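Local coordinates for malic enzyme (Entamoeba histolytica, PDB 3NV9), which probably catalyses the oxidative decarboxylation of malate to pyruvate with a nicotinamide dinucleotide as electron acceptor, as malic enzymes generally do, at residues A[392-395]-A[396-399]. Numbering follows the deposited sequence.
Sequences EFAE and KRGI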
loop_
_atom_site.group_PDB
_atom_site.type_symbol
_atom_site.label_atom_id
_atom_site.label_comp_id
_atom_site.label_asym_id
_atom_site.label_seq_id
_atom_site.Cartn_x
_atom_site.Cartn_y
_atom_site.Cartn_z
ATOM N N GLU A 392 -4.092 5.995 -32.298
ATOM C CA GLU A 392 -4.912 5.189 -33.246
ATOM C C GLU A 392 -6.298 4.847 -32.659
ATOM O O GLU A 392 -7.282 4.918 -33.352
ATOM C CB GLU A 392 -4.189 3.917 -33.666
ATOM C CG GLU A 392 -2.806 4.138 -34.239
ATOM C CD GLU A 392 -1.996 2.832 -34.401
ATOM O OE1 GLU A 392 -2.459 1.754 -33.942
ATOM O OE2 GLU A 392 -0.892 2.890 -34.984
ATOM N N PHE A 393 -6.362 4.530 -31.359
ATOM C CA PHE A 393 -7.649 4.279 -30.712
ATOM C C PHE A 393 -8.540 5.487 -30.908
ATOM O O PHE A 393 -9.737 5.354 -31.273
ATOM C CB PHE A 393 -7.510 4.009 -29.206
ATOM C CG PHE A 393 -8.820 3.770 -28.523
ATOM C CD1 PHE A 393 -9.271 2.488 -28.324
ATOM C CD2 PHE A 393 -9.619 4.840 -28.112
ATOM C CE1 PHE A 393 -10.490 2.265 -27.706
ATOM C CE2 PHE A 393 -10.861 4.613 -27.495
ATOM C CZ PHE A 393 -11.281 3.350 -27.301
ATOM N N ALA A 394 -7.966 6.663 -30.686
ATOM C CA ALA A 394 -8.748 7.888 -30.861
ATOM C C ALA A 394 -9.194 8.102 -32.313
ATOM O O ALA A 394 -10.364 8.424 -32.563
ATOM C CB ALA A 394 -7.993 9.169 -30.273
ATOM N N GLU A 395 -8.261 7.952 -33.264
ATOM C CA GLU A 395 -8.583 8.142 -34.673
ATOM C C GLU A 395 -9.670 7.192 -35.203
ATOM O O GLU A 395 -10.445 7.606 -36.030
ATOM C CB GLU A 395 -7.336 8.016 -35.529
ATOM C CG GLU A 395 -7.618 7.995 -37.017
ATOM C CD GLU A 395 -6.354 7.934 -37.842
ATOM O OE1 GLU A 395 -5.330 7.331 -37.374
ATOM O OE2 GLU A 395 -6.377 8.503 -38.959
ATOM N N LYS A 396 -9.711 5.938 -34.742
ATOM C CA LYS A 396 -10.751 4.964 -35.112
ATOM C C LYS A 396 -12.206 5.393 -34.762
ATOM O O LYS A 396 -13.142 5.089 -35.495
ATOM C CB LYS A 396 -10.516 3.669 -34.340
ATOM C CG LYS A 396 -10.410 2.449 -35.138
ATOM C CD LYS A 396 -8.910 2.095 -35.352
ATOM C CE LYS A 396 -8.757 0.960 -36.395
ATOM N NZ LYS A 396 -7.528 1.131 -37.300
ATOM N N ARG A 397 -12.423 6.013 -33.606
ATOM C CA ARG A 397 -13.774 6.501 -33.314
ATOM C C ARG A 397 -13.962 7.957 -33.730
ATOM O O ARG A 397 -14.954 8.560 -33.359
ATOM C CB ARG A 397 -14.204 6.292 -31.855
ATOM C CG ARG A 397 -13.197 6.766 -30.787
ATOM C CD ARG A 397 -12.905 8.255 -30.815
ATOM N NE ARG A 397 -12.488 8.782 -29.501
ATOM C CZ ARG A 397 -11.797 9.910 -29.310
ATOM N NH1 ARG A 397 -11.416 10.660 -30.348
ATOM N NH2 ARG A 397 -11.491 10.290 -28.063
ATOM N N GLY A 398 -13.008 8.520 -34.483
ATOM C CA GLY A 398 -13.128 9.913 -34.911
ATOM C C GLY A 398 -12.381 10.949 -34.056
ATOM O O GLY A 398 -12.606 11.063 -32.829
ATOM N N ILE A 399 -11.517 11.709 -34.725
ATOM C CA ILE A 399 -10.806 12.851 -34.136
ATOM C C ILE A 399 -11.146 14.165 -34.866
ATOM O O ILE A 399 -11.628 14.153 -36.008
ATOM C CB ILE A 399 -9.280 12.671 -34.133
ATOM C CG1 ILE A 399 -8.797 12.313 -35.562
ATOM C CG2 ILE A 399 -8.880 11.621 -33.071
ATOM C CD1 ILE A 399 -7.272 12.421 -35.765
#
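Arg397 folds back over the last turn of helix 380-396 and lays one face of its guanidinium against Ala394, whose CA stands 3.7 Å from the guanidinium plane, near the border of the flat group and not over its middle. Two torsions bring it there: chi1 of 50° sets CG between the backbone N and the carbonyl carbon, and chi2 of 62° bends the chain back, passing Arg397 CD within 3.1 Å of Ala394 O. At the tip, Arg397 NH1 lies 3.7 Å from Ala394 CB and sends a hydrogen bond to Gly398 O, above that carbonyl's plane; its link to Ala394 O is weak, its geometry strongly bent. Ile399 meets the same alanine through its CG2 branch, which reaches Ala394 CB at 3.8 Å, so the methyl touches both the guanidinium and a branched aliphatic chain.

The backbone shows how the helix ends. Lys396 N still makes a regular i to i+4 bond to Glu392 O (3.0 Å, N-H...O 163°). Arg397 then leaves helical angles, its N bonding weakly to Ala394 O, and Gly398 N bonds to Glu395 O at 3.1 Å, a three-residue step. At the combination of phi and psi that Gly398 adopts, a CB would run into the carbonyl O of Arg397, which by itself calls for glycine, and here the chain turns away from the helix.

Beyond this turn, the guanidinium is fixed by a salt bridge from NE to Glu410 and by NH2 bonds to Asn403 and Ile405 O, tying the end of helix 380-396 to the loop that follows within the NAD-binding domain. Ala394 and Ile399 rest on helix 193-213 at Asn208, Ile399 also on Leu212, while Phe393 packs against Ile413 and Lys416 of helix 413-428.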